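Local structure of ethylbenzene dehydrogenase alpha-subunit (Aromatoleum aromaticum, 2IVF) at residues A[91-96]-A[109-114]; A[120-125]-A[667-672]; A[184-189]-A[208-213]; A[599-604]-A[628-633]. The protein belongs to the molybdopterin oxidoreductase family and, as the alpha-subunit of a multi-subunit enzyme, holds a molybdenum atom and an iron/sulfur cluster. All blocks are in the same frame, centred on the assembly; numbering follows the deposited sequence.

Contact 1: residues A[91-96]-A[109-114]. With SF4 (iron/sulfur cluster), chain K.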
loop_
_atom_site.group_PDB
_atom_site.type_symbol
_atom_site.label_atom_id
_atom_site.label_comp_id
_atom_site.label_asym_id
_atom_site.label_seq_id
_atom_site.Cartn_x
_atom_site.Cartn_y
_atom_site.Cartn_z
ATOM N N SER A 91 13.097 -2.152 -2.424
ATOM C CA SER A 91 14.276 -1.922 -3.254
ATOM C C SER A 91 14.002 -2.369 -4.656
ATOM O O SER A 91 14.844 -3.004 -5.314
ATOM C CB SER A 91 15.563 -2.643 -2.770
ATOM O OG SER A 91 15.979 -2.080 -1.580
ATOM N N CYS A 92 12.814 -2.007 -5.106
ATOM C CA CYS A 92 12.341 -2.382 -6.411
ATOM C C CYS A 92 12.909 -1.498 -7.470
ATOM O O CYS A 92 12.739 -0.292 -7.381
ATOM C CB CYS A 92 10.829 -2.230 -6.426
ATOM S SG CYS A 92 9.982 -2.987 -5.071
ATOM N N LYS A 93 13.563 -2.092 -8.473
ATOM C CA LYS A 93 14.158 -1.373 -9.569
ATOM C C LYS A 93 13.107 -1.098 -10.648
ATOM O O LYS A 93 12.457 -2.041 -11.138
ATOM C CB LYS A 93 15.292 -2.170 -10.172
ATOM C CG LYS A 93 16.115 -1.333 -11.200
ATOM C CD LYS A 93 17.439 -2.026 -11.593
ATOM C CE LYS A 93 17.178 -3.309 -12.396
ATOM N NZ LYS A 93 18.357 -3.814 -13.167
ATOM N N PHE A 94 12.930 0.173 -10.970
ATOM C CA PHE A 94 12.006 0.587 -12.018
ATOM C C PHE A 94 12.698 1.262 -13.169
ATOM O O PHE A 94 13.727 1.910 -13.012
ATOM C CB PHE A 94 10.992 1.586 -11.484
ATOM C CG PHE A 94 9.860 0.957 -10.710
ATOM C CD1 PHE A 94 10.088 0.401 -9.510
ATOM C CD2 PHE A 94 8.577 0.900 -11.236
ATOM C CE1 PHE A 94 9.073 -0.159 -8.791
ATOM C CE2 PHE A 94 7.556 0.338 -10.523
ATOM C CZ PHE A 94 7.811 -0.208 -9.298
ATOM N N TYR A 95 12.051 1.146 -14.310
ATOM C CA TYR A 95 12.323 1.989 -15.451
ATOM C C TYR A 95 11.491 3.202 -15.195
ATOM O O TYR A 95 10.296 3.087 -14.910
ATOM C CB TYR A 95 11.849 1.342 -16.707
ATOM C CG TYR A 95 12.602 0.125 -17.095
ATOM C CD1 TYR A 95 14.003 0.158 -17.265
ATOM C CD2 TYR A 95 11.933 -1.062 -17.368
ATOM C CE1 TYR A 95 14.693 -0.971 -17.639
ATOM C CE2 TYR A 95 12.607 -2.141 -17.792
ATOM C CZ TYR A 95 13.983 -2.108 -17.916
ATOM O OH TYR A 95 14.658 -3.238 -18.300
ATOM N N VAL A 96 12.135 4.353 -15.241
ATOM C CA VAL A 96 11.470 5.655 -15.141
ATOM C C VAL A 96 11.447 6.275 -16.515
ATOM O O VAL A 96 12.517 6.536 -17.131
ATOM C CB VAL A 96 12.198 6.563 -14.127
ATOM C CG1 VAL A 96 11.497 7.991 -14.028
ATOM C CG2 VAL A 96 12.210 5.826 -12.757
ATOM N N ALA A 109 11.559 -3.184 -13.656
ATOM C CA ALA A 109 12.505 -3.786 -14.563
ATOM C C ALA A 109 12.409 -5.310 -14.514
ATOM O O ALA A 109 12.568 -5.938 -15.533
ATOM C CB ALA A 109 13.935 -3.289 -14.266
ATOM N N ALA A 110 12.118 -5.879 -13.346
ATOM C CA ALA A 110 11.966 -7.340 -13.188
ATOM C C ALA A 110 13.265 -8.058 -13.640
ATOM O O ALA A 110 13.279 -8.912 -14.542
ATOM C CB ALA A 110 10.702 -7.839 -13.995
ATOM N N GLN A 111 14.359 -7.673 -12.997
ATOM C CA GLN A 111 15.693 -8.179 -13.283
ATOM C C GLN A 111 16.373 -8.604 -11.969
ATOM O O GLN A 111 17.562 -8.366 -11.774
ATOM C CB GLN A 111 16.525 -7.089 -13.998
ATOM C CG GLN A 111 16.016 -6.797 -15.407
ATOM C CD GLN A 111 16.801 -5.774 -16.157
ATOM O OE1 GLN A 111 17.358 -4.855 -15.604
ATOM N NE2 GLN A 111 16.869 -5.955 -17.462
ATOM N N THR A 112 15.619 -9.269 -11.107
ATOM C CA THR A 112 16.160 -9.769 -9.830
ATOM C C THR A 112 16.031 -11.283 -9.806
ATOM O O THR A 112 14.995 -11.825 -9.443
ATOM C CB THR A 112 15.472 -9.131 -8.649
ATOM O OG1 THR A 112 15.470 -7.723 -8.827
ATOM C CG2 THR A 112 16.156 -9.522 -7.329
ATOM N N PRO A 113 17.078 -11.978 -10.248
ATOM C CA PRO A 113 17.039 -13.443 -10.311
ATOM C C PRO A 113 16.938 -14.161 -8.962
ATOM O O PRO A 113 17.155 -13.553 -7.940
ATOM C CB PRO A 113 18.358 -13.796 -11.002
ATOM C CG PRO A 113 18.716 -12.570 -11.772
ATOM C CD PRO A 113 18.349 -11.468 -10.786
ATOM N N ALA A 114 16.600 -15.446 -9.000
ATOM C CA ALA A 114 16.654 -16.284 -7.807
ATOM C C ALA A 114 18.118 -16.468 -7.332
ATOM O O ALA A 114 19.074 -16.342 -8.119
ATOM C CB ALA A 114 16.010 -17.664 -8.144
HETATM FE FE1 SF4 K . 6.585 -0.080 -3.515
HETATM FE FE2 SF4 K . 8.955 -1.266 -4.111
HETATM FE FE3 SF4 K . 8.742 1.384 -4.285
HETATM FE FE4 SF4 K . 8.705 0.172 -1.823
HETATM S S1 SF4 K . 10.475 0.295 -3.228
HETATM S S2 SF4 K . 7.283 1.874 -2.612
HETATM S S3 SF4 K . 7.641 -1.775 -2.374
HETATM S S4 SF4 K . 7.617 -0.142 -5.592
HETATM O O HOH W 1 12.045 -4.835 -10.626
HETATM O O HOH W 2 13.145 -5.374 -18.363
#
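K93 reaches Q111 through its ammonium group: NZ donates to OE1 at 2.8 Å, lying in the carbonyl plane of the amide. The lysine gets there because CG stands anti to the backbone N (chi1 -170°) and the chain kinks at chi3, which carries CE past the A109 methyl. NZ also bonds to E765 O, so two acceptors grip the ammonium group. The main chain adds A109 N to K93 O at 2.9 Å. That same carbonyl accepts a hydrogen bond from a water, which in turn accepts from A110 N. A second water does similar work farther along: Y95 OH donates to it at 2.6 Å, and it donates to A109 O.

Packing centres on A109, whose CB lies over one face of the Y95 ring, 4.0 Å from the centroid, in a CH-pi contact. On the cluster side, C92 SG binds an iron of the iron/sulfur cluster at 2.2 Å (FE2), and F94 CE1 comes obliquely to within 3.5 Å of the sulfide S4. One short segment thus turns C92 and F94 toward the cluster while K93 and Y95 meet the 109-114 loop.

The contact lies at the base of the hairpin formed by strands 94-99 and 102-108. W79 of the adjoining strand 76-80 packs on Y95 and A109 and makes a cation-pi contact with K93, while L349 of the beta-subunit touches Y95.

Contact 2: residues A[120-125]-A[667-672]; sequences VDYNPL and GNPFFT
Y122 and F670 meet as a textbook T-shaped pair, in a contact that has no hydrogen bond across it. The ring planes stand at 90° with centroids 5.2 Å apart, and the F670 edge, led by CE2, points into one face of the tyrosine, toward its CD2 rim. F670 achieves this with a chi1 of 27°, well away from a staggered value, which suggests that packing dictates its torsion.

At the edge of the tyrosine, G667 O lies in the ring plane 3.6 Å from Y122 CE2. P669 CD comes to 3.4 Å from the hydroxyl oxygen of Y122, obliquely to the ring. P669 is the centre of an inverse gamma turn, closed by F670 N bonding to N668 O, and this tight reversal brings the proline and the phenylalanine to the same tyrosine.

L125 adds its two methyls: CD1 packs on F670 CE1 at 3.7 Å, while CD2 lies alongside the amide nitrogen of N668, 3.4 Å from ND2. The buried amide is well satisfied, OD1 by the hydroxyls of Y261 and S264, ND2 by G90 O and S263 OG.

Before Y122, D121 OD1 accepts from N123 N at 3.1 Å in an Asx turn, and its carboxylate also forms a salt bridge with R233 of the beta-subunit. Through L125 the loop runs straight into G126 and C127 of the iron/sulfur cluster pocket, so this T-shaped pair joins the loop leading into the cluster pocket to the start of strand 670-676.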
loop_
_atom_site.group_PDB
_atom_site.type_symbol
_atom_site.label_atom_id
_atom_site.label_comp_id
_atom_site.label_asym_id
_atom_site.label_seq_id
_atom_site.Cartn_x
_atom_site.Cartn_y
_atom_site.Cartn_z
ATOM N N VAL A 120 12.540 -19.555 -6.390
ATOM C CA VAL A 120 11.771 -18.599 -7.140
ATOM C C VAL A 120 12.522 -17.288 -7.149
ATOM O O VAL A 120 13.146 -16.890 -6.149
ATOM C CB VAL A 120 10.376 -18.385 -6.514
ATOM C CG1 VAL A 120 9.587 -17.283 -7.281
ATOM C CG2 VAL A 120 9.603 -19.749 -6.409
ATOM N N ASP A 121 12.480 -16.608 -8.291
ATOM C CA ASP A 121 13.084 -15.286 -8.394
ATOM C C ASP A 121 12.246 -14.242 -7.670
ATOM O O ASP A 121 11.210 -14.553 -7.043
ATOM C CB ASP A 121 13.400 -14.914 -9.868
ATOM C CG ASP A 121 12.143 -14.750 -10.755
ATOM O OD1 ASP A 121 11.079 -14.358 -10.240
ATOM O OD2 ASP A 121 12.207 -15.047 -11.997
ATOM N N TYR A 122 12.771 -13.016 -7.650
ATOM C CA TYR A 122 12.128 -11.944 -6.899
ATOM C C TYR A 122 11.227 -11.091 -7.839
ATOM O O TYR A 122 10.651 -10.090 -7.390
ATOM C CB TYR A 122 13.146 -11.034 -6.235
ATOM C CG TYR A 122 13.789 -11.557 -4.981
ATOM C CD1 TYR A 122 14.781 -12.508 -5.051
ATOM C CD2 TYR A 122 13.442 -11.049 -3.717
ATOM C CE1 TYR A 122 15.403 -12.987 -3.894
ATOM C CE2 TYR A 122 14.065 -11.534 -2.538
ATOM C CZ TYR A 122 15.047 -12.479 -2.647
ATOM O OH TYR A 122 15.690 -12.972 -1.540
ATOM N N ASN A 123 11.113 -11.483 -9.106
ATOM C CA ASN A 123 10.470 -10.645 -10.095
ATOM C C ASN A 123 8.953 -10.633 -9.965
ATOM O O ASN A 123 8.365 -11.647 -9.597
ATOM C CB ASN A 123 10.841 -11.132 -11.457
ATOM C CG ASN A 123 12.295 -10.903 -11.755
ATOM O OD1 ASN A 123 12.842 -9.863 -11.391
ATOM N ND2 ASN A 123 12.918 -11.853 -12.418
ATOM N N PRO A 124 8.299 -9.532 -10.358
ATOM C CA PRO A 124 8.857 -8.276 -10.827
ATOM C C PRO A 124 9.164 -7.278 -9.767
ATOM O O PRO A 124 9.658 -6.196 -10.104
ATOM C CB PRO A 124 7.730 -7.706 -11.695
ATOM C CG PRO A 124 6.457 -8.199 -11.058
ATOM C CD PRO A 124 6.813 -9.548 -10.446
ATOM N N LEU A 125 8.829 -7.605 -8.523
ATOM C CA LEU A 125 8.863 -6.638 -7.436
ATOM C C LEU A 125 7.820 -5.549 -7.677
ATOM O O LEU A 125 6.950 -5.695 -8.539
ATOM C CB LEU A 125 10.279 -6.030 -7.244
ATOM C CG LEU A 125 11.379 -6.996 -6.765
ATOM C CD1 LEU A 125 12.742 -6.314 -6.944
ATOM C CD2 LEU A 125 11.110 -7.506 -5.307
ATOM N N GLY A 667 15.248 -9.039 3.771
ATOM C CA GLY A 667 14.043 -9.498 3.093
ATOM C C GLY A 667 14.186 -9.471 1.588
ATOM O O GLY A 667 13.998 -10.485 0.940
ATOM N N ASN A 668 14.544 -8.292 1.052
ATOM C CA ASN A 668 14.796 -8.096 -0.365
ATOM C C ASN A 668 16.225 -7.564 -0.401
ATOM O O ASN A 668 16.424 -6.361 -0.366
ATOM C CB ASN A 668 13.868 -7.066 -0.986
ATOM C CG ASN A 668 12.464 -7.548 -1.219
ATOM O OD1 ASN A 668 12.007 -8.594 -0.713
ATOM N ND2 ASN A 668 11.752 -6.781 -2.049
ATOM N N PRO A 669 17.203 -8.467 -0.381
ATOM C CA PRO A 669 18.583 -8.138 -0.014
ATOM C C PRO A 669 19.475 -7.602 -1.150
ATOM O O PRO A 669 20.560 -8.142 -1.446
ATOM C CB PRO A 669 19.097 -9.454 0.534
ATOM C CG PRO A 669 18.374 -10.493 -0.304
ATOM C CD PRO A 669 17.047 -9.920 -0.691
ATOM N N PHE A 670 19.056 -6.468 -1.700
ATOM C CA PHE A 670 19.740 -5.842 -2.836
ATOM C C PHE A 670 19.549 -4.365 -2.729
ATOM O O PHE A 670 18.438 -3.893 -2.358
ATOM C CB PHE A 670 19.200 -6.334 -4.214
ATOM C CG PHE A 670 17.769 -6.792 -4.199
ATOM C CD1 PHE A 670 16.723 -5.905 -4.416
ATOM C CD2 PHE A 670 17.466 -8.129 -4.014
ATOM C CE1 PHE A 670 15.403 -6.336 -4.383
ATOM C CE2 PHE A 670 16.162 -8.585 -3.969
ATOM C CZ PHE A 670 15.111 -7.691 -4.192
ATOM N N PHE A 671 20.622 -3.624 -3.033
ATOM C CA PHE A 671 20.556 -2.165 -3.101
ATOM C C PHE A 671 20.200 -1.752 -4.502
ATOM O O PHE A 671 20.663 -2.354 -5.480
ATOM C CB PHE A 671 21.933 -1.578 -2.824
ATOM C CG PHE A 671 22.294 -1.539 -1.397
ATOM C CD1 PHE A 671 22.749 -2.667 -0.747
ATOM C CD2 PHE A 671 22.170 -0.361 -0.686
ATOM C CE1 PHE A 671 23.104 -2.620 0.599
ATOM C CE2 PHE A 671 22.523 -0.300 0.655
ATOM C CZ PHE A 671 22.992 -1.442 1.287
ATOM N N THR A 672 19.440 -0.681 -4.613
ATOM C CA THR A 672 18.950 -0.241 -5.953
ATOM C C THR A 672 19.255 1.227 -6.106
ATOM O O THR A 672 19.153 2.033 -5.158
ATOM C CB THR A 672 17.446 -0.563 -6.113
ATOM O OG1 THR A 672 17.268 -1.987 -6.108
ATOM C CG2 THR A 672 16.838 0.003 -7.403
#

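Contact 3: residues A[184-189]-A[208-213]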
loop_
_atom_site.group_PDB
_atom_site.type_symbol
_atom_site.label_atom_id
_atom_site.label_comp_id
_atom_site.label_asym_id
_atom_site.label_seq_id
_atom_site.Cartn_x
_atom_site.Cartn_y
_atom_site.Cartn_z
ATOM N N ASP A 184 21.610 21.645 23.640
ATOM C CA ASP A 184 20.390 20.897 24.000
ATOM C C ASP A 184 19.068 21.481 23.468
ATOM O O ASP A 184 18.033 20.791 23.478
ATOM C CB ASP A 184 20.317 20.686 25.531
ATOM C CG ASP A 184 20.826 19.300 25.973
ATOM O OD1 ASP A 184 21.321 18.531 25.113
ATOM O OD2 ASP A 184 20.680 18.976 27.194
ATOM N N GLY A 185 19.098 22.715 22.965
ATOM C CA GLY A 185 17.894 23.367 22.442
ATOM C C GLY A 185 17.405 22.932 21.066
ATOM O O GLY A 185 16.273 23.257 20.683
ATOM N N PHE A 186 18.249 22.182 20.348
ATOM C CA PHE A 186 17.978 21.731 18.989
ATOM C C PHE A 186 17.621 20.261 19.018
ATOM O O PHE A 186 18.354 19.463 19.596
ATOM C CB PHE A 186 19.212 21.912 18.087
ATOM C CG PHE A 186 18.989 21.471 16.658
ATOM C CD1 PHE A 186 18.476 22.353 15.739
ATOM C CD2 PHE A 186 19.373 20.202 16.222
ATOM C CE1 PHE A 186 18.278 21.967 14.424
ATOM C CE2 PHE A 186 19.148 19.791 14.907
ATOM C CZ PHE A 186 18.612 20.666 14.011
ATOM N N ILE A 187 16.500 19.914 18.375
ATOM C CA ILE A 187 16.021 18.557 18.320
ATOM C C ILE A 187 15.712 18.227 16.908
ATOM O O ILE A 187 14.881 18.878 16.290
ATOM C CB ILE A 187 14.733 18.352 19.200
ATOM C CG1 ILE A 187 15.018 18.860 20.602
ATOM C CG2 ILE A 187 14.281 16.854 19.265
ATOM C CD1 ILE A 187 13.846 18.726 21.464
ATOM N N LEU A 188 16.417 17.238 16.370
ATOM C CA LEU A 188 16.027 16.622 15.128
ATOM C C LEU A 188 15.292 15.376 15.576
ATOM O O LEU A 188 15.894 14.378 15.970
ATOM C CB LEU A 188 17.241 16.269 14.283
ATOM C CG LEU A 188 16.986 15.469 13.010
ATOM C CD1 LEU A 188 15.826 16.039 12.169
ATOM C CD2 LEU A 188 18.303 15.409 12.196
ATOM N N ASP A 189 13.982 15.444 15.539
ATOM C CA ASP A 189 13.171 14.428 16.205
ATOM C C ASP A 189 13.035 13.218 15.320
ATOM O O ASP A 189 12.250 13.238 14.393
ATOM C CB ASP A 189 11.819 15.035 16.483
ATOM C CG ASP A 189 10.918 14.128 17.304
ATOM O OD1 ASP A 189 11.341 12.985 17.625
ATOM O OD2 ASP A 189 9.791 14.575 17.622
ATOM N N TYR A 208 24.806 15.749 14.845
ATOM C CA TYR A 208 26.099 15.366 15.430
ATOM C C TYR A 208 27.142 16.500 15.427
ATOM O O TYR A 208 27.852 16.771 16.432
ATOM C CB TYR A 208 26.599 14.159 14.655
ATOM C CG TYR A 208 27.959 13.697 15.015
ATOM C CD1 TYR A 208 28.339 13.521 16.346
ATOM C CD2 TYR A 208 28.884 13.385 14.015
ATOM C CE1 TYR A 208 29.602 13.060 16.658
ATOM C CE2 TYR A 208 30.144 12.940 14.324
ATOM C CZ TYR A 208 30.498 12.773 15.645
ATOM O OH TYR A 208 31.760 12.324 15.948
ATOM N N LEU A 209 27.271 17.186 14.300
ATOM C CA LEU A 209 28.204 18.297 14.278
ATOM C C LEU A 209 27.811 19.382 15.291
ATOM O O LEU A 209 28.678 20.024 15.872
ATOM C CB LEU A 209 28.314 18.872 12.880
ATOM C CG LEU A 209 29.100 18.024 11.875
ATOM C CD1 LEU A 209 29.097 18.704 10.510
ATOM C CD2 LEU A 209 30.517 17.860 12.346
ATOM N N MET A 210 26.508 19.576 15.497
ATOM C CA MET A 210 26.015 20.642 16.387
ATOM C C MET A 210 25.844 20.166 17.822
ATOM O O MET A 210 25.578 20.981 18.750
ATOM C CB MET A 210 24.681 21.177 15.871
ATOM C CG MET A 210 24.809 21.870 14.557
ATOM S SD MET A 210 23.342 22.845 14.151
ATOM C CE MET A 210 22.079 21.680 14.078
ATOM N N ASP A 211 26.041 18.860 18.006
ATOM C CA ASP A 211 25.713 18.147 19.246
ATOM C C ASP A 211 24.263 18.404 19.669
ATOM O O ASP A 211 23.973 18.671 20.835
ATOM C CB ASP A 211 26.697 18.512 20.365
ATOM C CG ASP A 211 26.506 17.646 21.596
ATOM O OD1 ASP A 211 26.216 16.454 21.414
ATOM O OD2 ASP A 211 26.573 18.173 22.723
ATOM N N GLY A 212 23.370 18.377 18.687
ATOM C CA GLY A 212 21.934 18.479 18.951
ATOM C C GLY A 212 21.410 17.156 19.453
ATOM O O GLY A 212 22.173 16.201 19.610
ATOM N N VAL A 213 20.105 17.090 19.699
ATOM C CA VAL A 213 19.473 15.939 20.304
ATOM C C VAL A 213 18.678 15.250 19.221
ATOM O O VAL A 213 17.948 15.912 18.488
ATOM C CB VAL A 213 18.521 16.344 21.449
ATOM C CG1 VAL A 213 17.919 15.088 22.059
ATOM C CG2 VAL A 213 19.270 17.190 22.482
#
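Backbone bonds from F186 and L188 flank I187, which forms a single beta bridge with V213. V213 N donates to F186 O at 3.0 Å, while V213 O accepts from L188 N at 2.9 Å. The same oxygen draws a CA-H...O contact from I187, whose CA lies 3.3 Å away. V213 is therefore held by both its N-H and its C=O.

Aromatic packing comes next. The M210 methyl sits squarely over the centre of the F186 ring, with CE 3.5 Å from the centroid, and SD follows above it at 5.0 Å, making a Met-aromatic contact. A bend at chi3 (-61°) turns the methyl down onto the ring. At the ring edge lies G212 CA, close beside CD2. This approach depends on how helix 197-210 ends: D211, with positive phi, is the C-prime residue of a Schellman motif, which swings the chain from the helix to the bridge.

The acids lie beside this packing and find their partners outside the two segments. D184 OD1 touches V213 CG2 at 3.6 Å, but its salt bridge is with R593, which also bonds to D211 O. The D184 and D211 carboxylates are 5.8 Å apart (OD1 to OD2); their like charges are probably moderated by that arginine and, at D211, by the bond to H713. The chemistry thus combines a polar main-chain anchor, an apolar seal at the helix end and buried acids with partners of their own.

Contact 4: residues A[599-604]-A[628-633]; sequences TPQVYM and KLKMIF
Q601 opens the strand pairing with a carbonyl that serves two donors, K630 N at 2.8 Å on a lone pair and M631 N at 3.1 Å. Regular parallel bonding follows: Y603 N donates to M631 O, and F633 N to Y603 O at 3.1 Å. CA-H...O contacts from V602, I632 and M604 fill in between, as expected of parallel strands whose directions differ by 9°.

Side-chain packing differs on the two faces. On that of V602, M604, M631 and F633, the phenylalanine occupies the crowded position between N and carbonyl carbon (chi1 68°), which lays its ring against the neighbouring strand. M604 CA lies over one face, V602 CG1 meets the edge at 3.7 Å from CE1, and M604 SD stands obliquely 4.6 Å from the centroid, a Met-aromatic contact. On the opposite face, L629 CD1 packs on Y603 CB at 3.6 Å, and I632 CG2 lies near Y603 CD1, obliquely to the tyrosine ring.

The pair lies inside a mixed sheet, linked by a beta-alpha-beta crossover. Helix 617-625 of that connection covers Y603, helix 163-181 backs V602 and M631, and strand 186-188 pairs along the outer side of strand 602-606.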
loop_
_atom_site.group_PDB
_atom_site.type_symbol
_atom_site.label_atom_id
_atom_site.label_comp_id
_atom_site.label_asym_id
_atom_site.label_seq_id
_atom_site.Cartn_x
_atom_site.Cartn_y
_atom_site.Cartn_z
ATOM N N THR A 599 15.192 23.844 27.684
ATOM C CA THR A 599 13.947 23.975 26.936
ATOM C C THR A 599 14.215 23.726 25.468
ATOM O O THR A 599 15.023 24.433 24.859
ATOM C CB THR A 599 13.416 25.405 26.999
ATOM O OG1 THR A 599 13.538 25.896 28.324
ATOM C CG2 THR A 599 11.978 25.454 26.565
ATOM N N PRO A 600 13.533 22.757 24.876
ATOM C CA PRO A 600 13.664 22.648 23.428
ATOM C C PRO A 600 13.221 23.958 22.768
ATOM O O PRO A 600 12.210 24.533 23.191
ATOM C CB PRO A 600 12.702 21.519 23.055
ATOM C CG PRO A 600 12.119 21.019 24.282
ATOM C CD PRO A 600 12.593 21.782 25.449
ATOM N N GLN A 601 13.992 24.448 21.792
ATOM C CA GLN A 601 13.677 25.734 21.132
ATOM C C GLN A 601 13.612 25.666 19.621
ATOM O O GLN A 601 12.903 26.461 19.005
ATOM C CB GLN A 601 14.657 26.826 21.538
ATOM C CG GLN A 601 14.586 27.127 23.030
ATOM C CD GLN A 601 14.888 28.544 23.363
ATOM O OE1 GLN A 601 15.881 29.121 22.901
ATOM N NE2 GLN A 601 14.038 29.134 24.188
ATOM N N VAL A 602 14.382 24.755 19.038
ATOM C CA VAL A 602 14.417 24.572 17.581
ATOM C C VAL A 602 14.180 23.111 17.236
ATOM O O VAL A 602 14.834 22.207 17.753
ATOM C CB VAL A 602 15.726 25.098 16.985
ATOM C CG1 VAL A 602 15.735 24.939 15.456
ATOM C CG2 VAL A 602 15.905 26.530 17.362
ATOM N N TYR A 603 13.230 22.889 16.331
ATOM C CA TYR A 603 12.710 21.574 16.103
ATOM C C TYR A 603 12.689 21.369 14.641
ATOM O O TYR A 603 12.069 22.132 13.937
ATOM C CB TYR A 603 11.310 21.478 16.685
ATOM C CG TYR A 603 10.678 20.140 16.546
ATOM C CD1 TYR A 603 9.963 19.802 15.382
ATOM C CD2 TYR A 603 10.761 19.200 17.568
ATOM C CE1 TYR A 603 9.357 18.581 15.271
ATOM C CE2 TYR A 603 10.140 17.984 17.462
ATOM C CZ TYR A 603 9.450 17.677 16.323
ATOM O OH TYR A 603 8.851 16.450 16.214
ATOM N N MET A 604 13.404 20.343 14.187
ATOM C CA MET A 604 13.540 20.065 12.778
ATOM C C MET A 604 12.708 18.851 12.394
ATOM O O MET A 604 12.852 17.779 12.974
ATOM C CB MET A 604 15.004 19.801 12.458
ATOM C CG MET A 604 15.277 19.387 11.067
ATOM S SD MET A 604 17.036 19.435 10.809
ATOM C CE MET A 604 17.196 18.644 9.217
ATOM N N LYS A 628 6.667 26.102 23.416
ATOM C CA LYS A 628 8.026 26.366 23.918
ATOM C C LYS A 628 8.973 26.616 22.757
ATOM O O LYS A 628 10.047 27.150 22.928
ATOM C CB LYS A 628 8.554 25.149 24.664
ATOM C CG LYS A 628 7.858 24.801 25.937
ATOM C CD LYS A 628 8.074 23.294 26.258
ATOM C CE LYS A 628 7.555 23.002 27.656
ATOM N NZ LYS A 628 7.995 21.729 28.256
ATOM N N LEU A 629 8.569 26.185 21.572
ATOM C CA LEU A 629 9.451 26.201 20.409
ATOM C C LEU A 629 9.450 27.551 19.724
ATOM O O LEU A 629 8.379 28.071 19.381
ATOM C CB LEU A 629 9.035 25.116 19.409
ATOM C CG LEU A 629 9.226 23.664 19.853
ATOM C CD1 LEU A 629 8.699 22.767 18.791
ATOM C CD2 LEU A 629 10.723 23.366 20.105
ATOM N N LYS A 630 10.656 28.093 19.525
ATOM C CA LYS A 630 10.873 29.353 18.790
ATOM C C LYS A 630 10.869 29.119 17.270
ATOM O O LYS A 630 10.501 30.020 16.496
ATOM C CB LYS A 630 12.218 29.968 19.160
ATOM C CG LYS A 630 12.301 30.464 20.594
ATOM C CD LYS A 630 11.533 31.778 20.847
ATOM C CE LYS A 630 12.387 33.014 20.536
ATOM N NZ LYS A 630 11.733 34.345 20.842
ATOM N N MET A 631 11.315 27.941 16.850
ATOM C CA MET A 631 11.382 27.621 15.417
ATOM C C MET A 631 11.045 26.185 15.174
ATOM O O MET A 631 11.676 25.266 15.717
ATOM C CB MET A 631 12.786 27.914 14.875
ATOM C CG MET A 631 13.083 27.420 13.490
ATOM S SD MET A 631 12.042 28.197 12.238
ATOM C CE MET A 631 12.576 29.936 12.411
ATOM N N ILE A 632 10.093 25.988 14.270
ATOM C CA ILE A 632 9.782 24.689 13.780
ATOM C C ILE A 632 9.994 24.782 12.305
ATOM O O ILE A 632 9.370 25.620 11.647
ATOM C CB ILE A 632 8.316 24.309 14.048
ATOM C CG1 ILE A 632 8.031 24.425 15.533
ATOM C CG2 ILE A 632 8.069 22.917 13.518
ATOM C CD1 ILE A 632 6.536 24.204 15.958
ATOM N N PHE A 633 10.891 23.960 11.775
ATOM C CA PHE A 633 11.103 23.982 10.338
ATOM C C PHE A 633 11.084 22.581 9.786
ATOM O O PHE A 633 11.465 21.610 10.457
ATOM C CB PHE A 633 12.367 24.747 9.952
ATOM C CG PHE A 633 13.672 24.071 10.370
ATOM C CD1 PHE A 633 14.121 24.150 11.672
ATOM C CD2 PHE A 633 14.445 23.372 9.449
ATOM C CE1 PHE A 633 15.343 23.585 12.044
ATOM C CE2 PHE A 633 15.643 22.766 9.845
ATOM C CZ PHE A 633 16.082 22.880 11.131
#

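How the contacts relate
The four contacts form two neighbourhoods, their centres some 36 to 42 Å apart. Contacts 1 and 2 touch beside the iron/sulfur cluster, tied by S91 O to T672 OG1 and T112 N to N123 OD1, and both also meet the beta-subunit. Contacts 3 and 4 share one sheet, with strands 186-188 and 602-606 adjacent and D189 OD2 bonded to Y603 OH; no other protein chain reaches them. All are mainly buried, though contact 4 has an exposed lysine at its rim. Contact 1, at a hairpin's open end, combines one backbone bond with a lysine-amide bond and two waters; contact 2 relies on apolar and aromatic packing, while contacts 3 and 4 rest on backbone bonds plus methionine-aromatic pairs.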